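Local coordinates for protein endo-beta-1,2-glucanase (Talaromyces funiculosus, PDB 6IMV) that hydrolyses internal linkages of beta-1,2-glucans as an endo-acting glycoside hydrolase, and is caught here in complex with the beta-1,2-linked disaccharide sophorose, at residues 82-85 and 86-90; 382-385 and 386-389; 431-434 and 435-439. All coordinates share one frame; numbering follows the deposited sequence.

Contact 1 of 3, residues 82-85 and 86-90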
ATOM      1  N   LYS A  82       6.636   1.821   1.579  1.00 11.63           N
ATOM      2  CA  LYS A  82       6.409   1.293   2.943  1.00 12.02           C
ATOM      3  C   LYS A  82       6.263   2.464   3.927  1.00 11.73           C
ATOM      4  O   LYS A  82       5.446   2.431   4.835  1.00 12.10           O
ATOM      5  CB  LYS A  82       7.536   0.350   3.381  1.00 12.77           C
ATOM      6  CG  LYS A  82       7.756  -0.848   2.463  1.00 13.69           C
ATOM      7  CD  LYS A  82       8.777  -0.611   1.369  1.00 13.97           C
ATOM      8  CE  LYS A  82       8.682  -1.625   0.248  1.00 14.85           C
ATOM      9  NZ  LYS A  82       7.356  -1.574  -0.420  1.00 15.55           N
ATOM     10  N   GLU A  83       7.054   3.515   3.723  1.00 11.03           N
ATOM     11  CA  GLU A  83       6.907   4.766   4.467  1.00 10.94           C
ATOM     12  C   GLU A  83       5.456   5.263   4.412  1.00 10.62           C
ATOM     13  O   GLU A  83       4.932   5.710   5.408  1.00 10.89           O
ATOM     14  CB  GLU A  83       7.849   5.830   3.913  1.00 10.79           C
ATOM     15  CG  GLU A  83       9.312   5.539   4.170  1.00 10.74           C
ATOM     16  CD  GLU A  83       9.745   5.666   5.616  1.00 10.85           C
ATOM     17  OE1 GLU A  83       9.716   6.801   6.143  1.00 10.94           O
ATOM     18  OE2 GLU A  83      10.116   4.629   6.213  1.00 11.27           O
ATOM     19  N   SER A  84       4.823   5.162   3.241  1.00 10.63           N
ATOM     20  CA  SER A  84       3.453   5.637   3.031  1.00 10.82           C
ATOM     21  C   SER A  84       2.476   4.868   3.930  1.00 10.78           C
ATOM     22  O   SER A  84       1.558   5.478   4.482  1.00 11.16           O
ATOM     23  CB  SER A  84       3.063   5.593   1.559  1.00 10.63           C
ATOM     24  OG  SER A  84       2.633   4.301   1.182  1.00 10.65           O
ATOM     25  N   LEU A  85       2.712   3.562   4.135  1.00 10.96           N
ATOM     26  CA  LEU A  85       1.833   2.727   4.960  1.00 11.16           C
ATOM     27  C   LEU A  85       1.978   3.101   6.443  1.00 11.35           C
ATOM     28  O   LEU A  85       0.981   3.170   7.164  1.00 11.26           O
ATOM     29  CB  LEU A  85       2.127   1.248   4.712  1.00 11.41           C
ATOM     30  CG  LEU A  85       1.760   0.738   3.315  1.00 11.74           C
ATOM     31  CD1 LEU A  85       2.260  -0.686   3.099  1.00 12.09           C
ATOM     32  CD2 LEU A  85       0.258   0.809   3.073  1.00 11.98           C
ATOM     33  N   GLN A  86       3.214   3.358   6.871  1.00 11.27           N
ATOM     34  CA  GLN A  86       3.530   3.741   8.233  1.00 11.34           C
ATOM     35  C   GLN A  86       2.944   5.131   8.527  1.00 11.57           C
ATOM     36  O   GLN A  86       2.305   5.344   9.557  1.00 11.72           O
ATOM     37  CB  GLN A  86       5.048   3.709   8.412  1.00 11.31           C
ATOM     38  CG  GLN A  86       5.535   4.083   9.802  1.00 11.13           C
ATOM     39  CD  GLN A  86       7.042   4.127   9.867  1.00 11.03           C
ATOM     40  OE1 GLN A  86       7.723   4.228   8.850  1.00 10.39           O
ATOM     41  NE2 GLN A  86       7.577   4.060  11.074  1.00 10.87           N
ATOM     42  N   VAL A  87       3.134   6.064   7.592  1.00 11.65           N
ATOM     43  CA  VAL A  87       2.685   7.442   7.769  1.00 11.68           C
ATOM     44  C   VAL A  87       1.151   7.487   7.814  1.00 12.27           C
ATOM     45  O   VAL A  87       0.584   8.189   8.662  1.00 12.30           O
ATOM     46  CB  VAL A  87       3.292   8.372   6.700  1.00 11.03           C
ATOM     47  CG1 VAL A  87       2.583   9.721   6.631  1.00 10.80           C
ATOM     48  CG2 VAL A  87       4.782   8.570   6.943  1.00 10.75           C
ATOM     49  N   MET A  88       0.488   6.732   6.933  1.00 12.81           N
ATOM     50  CA  MET A  88      -0.979   6.681   6.909  1.00 13.58           C
ATOM     51  C   MET A  88      -1.504   6.187   8.265  1.00 13.41           C
ATOM     52  O   MET A  88      -2.466   6.742   8.802  1.00 13.51           O
ATOM     53  CB  MET A  88      -1.491   5.770   5.784  1.00 14.34           C
ATOM     54  CG  MET A  88      -1.484   6.433   4.430  1.00 14.95           C
ATOM     55  SD  MET A  88      -2.271   5.428   3.140  1.00 17.43           S
ATOM     56  CE  MET A  88      -0.933   4.325   2.724  1.00 16.94           C
ATOM     57  N   LEU A  89      -0.873   5.142   8.816  1.00 13.28           N
ATOM     58  CA  LEU A  89      -1.245   4.606  10.132  1.00 13.93           C
ATOM     59  C   LEU A  89      -1.102   5.719  11.180  1.00 13.63           C
ATOM     60  O   LEU A  89      -1.991   5.905  12.014  1.00 13.15           O
ATOM     61  CB  LEU A  89      -0.347   3.409  10.448  1.00 14.78           C
ATOM     62  CG  LEU A  89      -0.601   2.620  11.730  1.00 15.67           C
ATOM     63  CD1 LEU A  89       0.085   3.250  12.923  1.00 16.59           C
ATOM     64  CD2 LEU A  89      -2.071   2.403  12.019  1.00 16.31           C
ATOM     65  N   TYR A  90       0.024   6.444  11.126  1.00 13.01           N
ATOM     66  CA  TYR A  90       0.321   7.504  12.086  1.00 13.09           C
ATOM     67  C   TYR A  90      -0.658   8.679  11.949  1.00 13.29           C
ATOM     68  O   TYR A  90      -0.928   9.355  12.942  1.00 13.66           O
ATOM     69  CB  TYR A  90       1.769   7.982  11.960  1.00 12.72           C
ATOM     70  CG  TYR A  90       2.823   6.981  12.358  1.00 12.19           C
ATOM     71  CD1 TYR A  90       2.551   5.903  13.185  1.00 11.89           C
ATOM     72  CD2 TYR A  90       4.118   7.126  11.897  1.00 12.29           C
ATOM     73  CE1 TYR A  90       3.539   4.992  13.524  1.00 12.09           C
ATOM     74  CE2 TYR A  90       5.118   6.230  12.232  1.00 12.25           C
ATOM     75  CZ  TYR A  90       4.832   5.162  13.057  1.00 11.87           C
ATOM     76  OH  TYR A  90       5.822   4.284  13.368  1.00 11.38           O
TER

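Contact 2 of 3, residues 382-385 and 386-389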
ATOM      1  N   THR A 382      -2.196 -14.443  -0.616  1.00 10.96           N
ATOM      2  CA  THR A 382      -1.782 -13.576   0.487  1.00 10.56           C
ATOM      3  C   THR A 382      -2.987 -12.876   1.109  1.00 10.44           C
ATOM      4  O   THR A 382      -3.878 -12.401   0.406  1.00  9.92           O
ATOM      5  CB  THR A 382      -0.725 -12.560   0.038  1.00 10.50           C
ATOM      6  OG1 THR A 382      -0.409 -11.700   1.135  1.00 10.51           O
ATOM      7  CG2 THR A 382      -1.168 -11.719  -1.141  1.00 10.39           C
ATOM      8  N   PRO A 383      -3.022 -12.750   2.457  1.00 10.79           N
ATOM      9  CA  PRO A 383      -4.092 -12.014   3.132  1.00 10.98           C
ATOM     10  C   PRO A 383      -4.314 -10.569   2.648  1.00 10.74           C
ATOM     11  O   PRO A 383      -5.453 -10.115   2.640  1.00 10.84           O
ATOM     12  CB  PRO A 383      -3.645 -12.037   4.603  1.00 11.08           C
ATOM     13  CG  PRO A 383      -2.842 -13.317   4.712  1.00 11.20           C
ATOM     14  CD  PRO A 383      -2.081 -13.369   3.407  1.00 10.98           C
ATOM     15  N   TYR A 384      -3.256  -9.857   2.240  1.00 10.87           N
ATOM     16  CA  TYR A 384      -3.405  -8.425   1.901  1.00 10.87           C
ATOM     17  C   TYR A 384      -4.188  -8.236   0.593  1.00 11.33           C
ATOM     18  O   TYR A 384      -4.642  -7.118   0.308  1.00 11.68           O
ATOM     19  CB  TYR A 384      -2.053  -7.713   1.901  1.00 10.99           C
ATOM     20  CG  TYR A 384      -1.376  -7.498   0.574  1.00 11.13           C
ATOM     21  CD1 TYR A 384      -0.512  -8.449   0.051  1.00 11.15           C
ATOM     22  CD2 TYR A 384      -1.524  -6.313  -0.123  1.00 11.24           C
ATOM     23  CE1 TYR A 384       0.159  -8.240  -1.143  1.00 10.95           C
ATOM     24  CE2 TYR A 384      -0.869  -6.092  -1.329  1.00 11.30           C
ATOM     25  CZ  TYR A 384      -0.021  -7.058  -1.844  1.00 11.48           C
ATOM     26  OH  TYR A 384       0.632  -6.842  -3.031  1.00 11.80           O
ATOM     27  N   SER A 385      -4.369  -9.315  -0.184  1.00 11.12           N
ATOM     28  CA  SER A 385      -5.235  -9.318  -1.365  1.00 11.37           C
ATOM     29  C   SER A 385      -6.649  -8.808  -1.039  1.00 11.17           C
ATOM     30  O   SER A 385      -7.356  -8.342  -1.930  1.00 11.34           O
ATOM     31  CB  SER A 385      -5.297 -10.684  -2.001  1.00 11.67           C
ATOM     32  OG  SER A 385      -5.911 -11.632  -1.132  1.00 12.16           O
ATOM     33  N   VAL A 386      -7.054  -8.886   0.230  1.00 10.97           N
ATOM     34  CA  VAL A 386      -8.401  -8.485   0.660  1.00 11.34           C
ATOM     35  C   VAL A 386      -8.514  -6.963   0.868  1.00 11.51           C
ATOM     36  O   VAL A 386      -9.617  -6.488   1.085  1.00 11.97           O
ATOM     37  CB  VAL A 386      -8.822  -9.198   1.959  1.00 11.27           C
ATOM     38  CG1 VAL A 386      -8.581 -10.696   1.899  1.00 11.44           C
ATOM     39  CG2 VAL A 386      -8.158  -8.584   3.184  1.00 11.20           C
ATOM     40  N   PHE A 387      -7.412  -6.204   0.862  1.00 11.59           N
ATOM     41  CA  PHE A 387      -7.507  -4.799   1.305  1.00 12.03           C
ATOM     42  C   PHE A 387      -8.532  -4.030   0.463  1.00 11.69           C
ATOM     43  O   PHE A 387      -9.329  -3.293   1.035  1.00 11.80           O
ATOM     44  CB  PHE A 387      -6.132  -4.127   1.426  1.00 11.73           C
ATOM     45  CG  PHE A 387      -5.592  -3.451   0.198  1.00 12.08           C
ATOM     46  CD1 PHE A 387      -6.102  -2.236  -0.230  1.00 12.41           C
ATOM     47  CD2 PHE A 387      -4.527  -4.002  -0.499  1.00 12.28           C
ATOM     48  CE1 PHE A 387      -5.589  -1.610  -1.354  1.00 12.34           C
ATOM     49  CE2 PHE A 387      -4.019  -3.377  -1.626  1.00 12.45           C
ATOM     50  CZ  PHE A 387      -4.540  -2.174  -2.043  1.00 12.65           C
ATOM     51  N   PRO A 388      -8.612  -4.181  -0.881  1.00 11.67           N
ATOM     52  CA  PRO A 388      -9.592  -3.427  -1.665  1.00 11.62           C
ATOM     53  C   PRO A 388     -11.034  -3.885  -1.384  1.00 11.58           C
ATOM     54  O   PRO A 388     -11.959  -3.083  -1.459  1.00 11.08           O
ATOM     55  CB  PRO A 388      -9.232  -3.700  -3.139  1.00 11.76           C
ATOM     56  CG  PRO A 388      -7.886  -4.391  -3.093  1.00 12.04           C
ATOM     57  CD  PRO A 388      -7.787  -5.046  -1.732  1.00 11.75           C
ATOM     58  N   THR A 389     -11.200  -5.172  -1.056  1.00 11.53           N
ATOM     59  CA  THR A 389     -12.491  -5.731  -0.693  1.00 11.41           C
ATOM     60  C   THR A 389     -12.971  -5.091   0.620  1.00 11.57           C
ATOM     61  O   THR A 389     -14.150  -4.741   0.757  1.00 11.22           O
ATOM     62  CB  THR A 389     -12.418  -7.258  -0.575  1.00 11.38           C
ATOM     63  OG1 THR A 389     -11.601  -7.775  -1.626  1.00 11.88           O
ATOM     64  CG2 THR A 389     -13.784  -7.901  -0.612  1.00 11.36           C
TER

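Contact 3 of 3, residues 431-434 and 435-439. With BGC (beta-D-glucopyranose), chain I.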
ATOM      1  N   LEU A 431       7.344 -11.188   7.386  1.00 11.07           N
ATOM      2  CA  LEU A 431       6.447 -10.066   7.626  1.00 11.31           C
ATOM      3  C   LEU A 431       6.900  -8.887   6.758  1.00 11.33           C
ATOM      4  O   LEU A 431       8.081  -8.580   6.753  1.00 11.87           O
ATOM      5  CB  LEU A 431       6.510  -9.659   9.103  1.00 11.07           C
ATOM      6  CG  LEU A 431       6.511 -10.787  10.131  1.00 11.35           C
ATOM      7  CD1 LEU A 431       6.882 -10.234  11.499  1.00 11.04           C
ATOM      8  CD2 LEU A 431       5.167 -11.504  10.175  1.00 10.98           C
ATOM      9  N   THR A 432       5.967  -8.220   6.066  1.00 10.84           N
ATOM     10  CA  THR A 432       6.260  -6.955   5.399  1.00 11.10           C
ATOM     11  C   THR A 432       5.109  -5.972   5.619  1.00 10.69           C
ATOM     12  O   THR A 432       3.976  -6.387   5.866  1.00 10.34           O
ATOM     13  CB  THR A 432       6.510  -7.139   3.893  1.00 11.52           C
ATOM     14  OG1 THR A 432       5.303  -7.585   3.277  1.00 11.44           O
ATOM     15  CG2 THR A 432       7.626  -8.121   3.588  1.00 11.95           C
ATOM     16  N   TRP A 433       5.415  -4.671   5.514  1.00 10.93           N
ATOM     17  CA  TRP A 433       4.395  -3.616   5.551  1.00 11.28           C
ATOM     18  C   TRP A 433       3.350  -3.881   4.469  1.00 11.80           C
ATOM     19  O   TRP A 433       2.142  -3.796   4.739  1.00 11.72           O
ATOM     20  CB  TRP A 433       4.999  -2.217   5.374  1.00 11.11           C
ATOM     21  CG  TRP A 433       5.793  -1.756   6.552  1.00 11.41           C
ATOM     22  CD1 TRP A 433       7.104  -2.024   6.799  1.00 11.36           C
ATOM     23  CD2 TRP A 433       5.325  -0.966   7.659  1.00 11.68           C
ATOM     24  NE1 TRP A 433       7.492  -1.443   7.972  1.00 11.44           N
ATOM     25  CE2 TRP A 433       6.424  -0.787   8.528  1.00 11.70           C
ATOM     26  CE3 TRP A 433       4.098  -0.387   7.998  1.00 11.47           C
ATOM     27  CZ2 TRP A 433       6.325  -0.065   9.717  1.00 11.66           C
ATOM     28  CZ3 TRP A 433       4.002   0.323   9.175  1.00 11.69           C
ATOM     29  CH2 TRP A 433       5.096   0.471  10.025  1.00 11.70           C
ATOM     30  N   ASP A 434       3.835  -4.181   3.254  1.00 11.80           N
ATOM     31  CA  ASP A 434       2.985  -4.371   2.071  1.00 12.41           C
ATOM     32  C   ASP A 434       1.933  -5.468   2.322  1.00 11.95           C
ATOM     33  O   ASP A 434       0.771  -5.293   1.942  1.00 11.75           O
ATOM     34  CB  ASP A 434       3.832  -4.664   0.824  1.00 13.79           C
ATOM     35  CG  ASP A 434       4.451  -3.432   0.171  1.00 14.92           C
ATOM     36  OD1 ASP A 434       5.203  -2.725   0.841  1.00 16.44           O
ATOM     37  OD2 ASP A 434       4.205  -3.209  -1.032  1.00 16.76           O
ATOM     38  N   SER A 435       2.323  -6.588   2.950  1.00 11.56           N
ATOM     39  CA  SER A 435       1.413  -7.753   3.097  1.00 12.03           C
ATOM     40  C   SER A 435       0.546  -7.668   4.361  1.00 11.50           C
ATOM     41  O   SER A 435      -0.283  -8.536   4.581  1.00 11.68           O
ATOM     42  CB  SER A 435       2.164  -9.076   3.060  1.00 11.87           C
ATOM     43  OG  SER A 435       2.826  -9.333   4.284  1.00 11.84           O
ATOM     44  N   LYS A 436       0.730  -6.633   5.189  1.00 11.51           N
ATOM     45  CA  LYS A 436       0.092  -6.603   6.514  1.00 11.16           C
ATOM     46  C   LYS A 436      -0.608  -5.267   6.788  1.00 11.34           C
ATOM     47  O   LYS A 436      -1.769  -5.246   7.218  1.00 11.05           O
ATOM     48  CB  LYS A 436       1.144  -6.868   7.587  1.00 10.94           C
ATOM     49  CG  LYS A 436       1.693  -8.285   7.606  1.00 10.79           C
ATOM     50  CD  LYS A 436       2.879  -8.445   8.536  1.00 10.88           C
ATOM     51  CE  LYS A 436       2.548  -8.238   9.996  1.00 10.72           C
ATOM     52  NZ  LYS A 436       1.454  -9.142  10.424  1.00 10.88           N
ATOM     53  N   VAL A 437       0.115  -4.166   6.595  1.00 11.29           N
ATOM     54  CA  VAL A 437      -0.341  -2.855   7.036  1.00 11.55           C
ATOM     55  C   VAL A 437      -1.122  -2.158   5.914  1.00 11.43           C
ATOM     56  O   VAL A 437      -1.796  -1.158   6.179  1.00 11.79           O
ATOM     57  CB  VAL A 437       0.832  -2.009   7.565  1.00 11.88           C
ATOM     58  CG1 VAL A 437       0.381  -0.642   8.071  1.00 12.43           C
ATOM     59  CG2 VAL A 437       1.577  -2.759   8.649  1.00 12.13           C
ATOM     60  N   SER A 438      -1.060  -2.695   4.684  1.00 10.90           N
ATOM     61  CA  SER A 438      -2.010  -2.320   3.623  1.00 10.64           C
ATOM     62  C   SER A 438      -3.447  -2.620   4.098  1.00 10.52           C
ATOM     63  O   SER A 438      -4.347  -1.787   3.995  1.00 10.08           O
ATOM     64  CB  SER A 438      -1.705  -3.049   2.338  1.00 10.29           C
ATOM     65  OG  SER A 438      -1.538  -4.441   2.593  1.00 10.14           O
ATOM     66  N   THR A 439      -3.639  -3.831   4.631  1.00 10.18           N
ATOM     67  CA  THR A 439      -4.914  -4.287   5.140  1.00 10.45           C
ATOM     68  C   THR A 439      -5.338  -3.420   6.330  1.00 10.23           C
ATOM     69  O   THR A 439      -6.476  -2.976   6.402  1.00 10.09           O
ATOM     70  CB  THR A 439      -4.867  -5.766   5.526  1.00 10.75           C
ATOM     71  OG1 THR A 439      -4.373  -6.474   4.387  1.00 11.15           O
ATOM     72  CG2 THR A 439      -6.224  -6.293   5.946  1.00 11.25           C
TER
HETATM   73  C2  BGC I 606      11.173  -6.572  -3.013  1.00 31.72           C
HETATM   74  C3  BGC I 606      11.034  -7.381  -1.712  1.00 30.71           C
HETATM   75  C4  BGC I 606       9.975  -6.783  -0.765  1.00 29.67           C
HETATM   76  C5  BGC I 606       8.686  -6.481  -1.545  1.00 29.64           C
HETATM   77  C6  BGC I 606       7.604  -5.814  -0.691  1.00 29.06           C
HETATM   78  C1  BGC I 606       9.806  -6.316  -3.633  1.00 31.07           C
HETATM   79  O1  BGC I 606       9.858  -5.534  -4.829  1.00 34.31           O
HETATM   80  O2  BGC I 606      11.940  -7.322  -3.938  1.00 32.41           O
HETATM   81  O3  BGC I 606      12.290  -7.467  -1.036  1.00 30.34           O
HETATM   82  O4  BGC I 606       9.699  -7.661   0.346  1.00 24.55           O
HETATM   83  O5  BGC I 606       8.982  -5.651  -2.675  1.00 31.58           O
HETATM   84  O6  BGC I 606       8.063  -4.529  -0.282  1.00 29.47           O

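Contact 1 of 3, residues 82-85 and 86-90
Glu83 OE1, on a carboxylate that lies beside the amide of Gln86, is gripped by both Lys123 NZ and Tyr127 OH of helix 112-133, while Ser58 OG bonds to the second oxygen, OE2. The two residues sit in helix 80-94, a buried helix of a fold that is probably an (alpha/alpha)6 barrel. Their side chains run side by side in the same direction, but the flat ends are turned almost square to each other, the carboxylate and amide planes 84° apart. Glu83 OE2 and Gln86 OE1 are 3.6 Å apart, two acceptors whose closeness is probably tolerated because Lys123 bonds to both groups. Gln86 gets there fully stretched, with CG anti to the backbone N, and its NE2 reaches Tyr90 OH one turn on at 2.9 Å. That bond is straight (166°) and lies close to the amide plane, while His45 NE2 is a further partner of the hydroxyl, so both ends of the amide are held and its rotation is fixed. A leucine in place of Gln86 would probably leave Lys123 one acceptor short and the buried tyrosine hydroxyl without this donor. Underneath runs the i to i+4 ladder of the helix: Val87 N bonds to Glu83 O at 2.9 Å, and Gln86, Met88 and Leu89 likewise bond to the carbonyls of Lys82, Ser84 and Leu85. On another flank Leu85 CD2 meets Met88 CE at 3.7 Å. The methionine chain bends at its last torsion, chi3 -82°, which folds the methyl back over the preceding turn until Met88 CE lies 3.3 Å from Ser84 O.

Contact 2 of 3, residues 382-385 and 386-389
Tyr384 and Phe387 point their rings the same way from a 3-10 turn, the link that carries the chain from strand 380-381 into helix 387-392. The rings lie alongside each other with Tyr384 CD2 3.8 Å from Phe387 CD2. The first torsions that set this are Tyr384 at chi1 99°, off a staggered position, and Phe387 at 89°, with CG over its own backbone, between N and the carbonyl carbon. That turn brings the edge of the phenylalanine ring back to the preceding backbone, where Phe387 CD2 is 3.2 Å from Tyr384 O. The same oxygen accepts from Phe387 N at 3.0 Å, an i to i+3 bond of the 3-10 turn; Val386 N bonds to Pro383 O likewise. Val386 straddles that second carbonyl, its CG2 3.2 Å and its CG1 3.3 Å from Pro383 O, and the side chain also packs on Trp400 and Met404 of helix 394-405. At the start of the turn Ser385 folds its hydroxyl back, OG bonding to Thr382 O at 2.7 Å, and Ser385 N uses the same acceptor, so two bonds from one residue hold the first carbonyl. Tyr384 OH is taken up by Ser346 O, which fixes the far end of that ring. Pro388 has no N-H to offer Ser385 O, which is bonded to Ser303 OG instead; Pro388 CD lies 3.3 Å above one face of the Phe387 ring, toward its rim.

Contact 3 of 3, residues 431-434 and 435-439
With chi1 at 65°, Thr432 OG1 is tucked over its own backbone and aimed at Ser435 N, 3.2 Å away, while CG2 is sent out toward the bound glucose, 3.9 Å from BGC O4. Thr432 is the N-cap residue of helix 433-443, entered directly from strand 427-432, its OG1 accepting the capping bond; Glu418 OE1 bonds to it and to Ser435 OG, tying the two hydroxyls to one carboxylate oxygen. Trp433, with CG anti to its carbonyl carbon (chi1 -71°), runs alongside Val437 one turn later, and CE3 meets Val437 CG2 at 3.5 Å; its indole NE1 is bonded to Ser50 O. Trp433 O takes Val437 N at 2.8 Å and Lys436 N, with a weak third bond from Ser438 N. Ser438 OG turns back in a short bond to Asp434 O. The aliphatic part of Lys436 lies across Leu431, CD to Leu431 CB 3.9 Å, before its ammonium reaches Glu41, Tyr414 O and Ser416 O. Asp434 OD1 is 3.6 Å from BGC O6 and is bridged to Lys82. Asp60 and Asn348 hydrogen-bond the sugar, and Lys82 NZ stands close to O6; Thr432 and Asp434 line the pocket by close approach, and the cap and the salt bridge probably fix the positions of the methyl and the carboxylate.

From the N terminus, contact 1 comes first, inside helix 80-94; contact 2 follows far along, where strand 380-381 turns into helix 387-392; contact 3 comes last, where strand 427-432 runs into helix 433-443. Each is one unbroken run, so none closes a long loop, and they stand in series without nesting or crossing. In space contact 3 is the middle piece. Lys82 NZ joins Asp434 OD1 at 2.7 Å, and Leu85 and Gln86 pack on Trp433. Tyr384 lies against the other flank, CD2 3.3 Å from Ser438 OG. Contacts 1 and 2 do not touch, their nearest atoms about 8 Å apart, so helix 433-443 bridges them beside the glucose pocket.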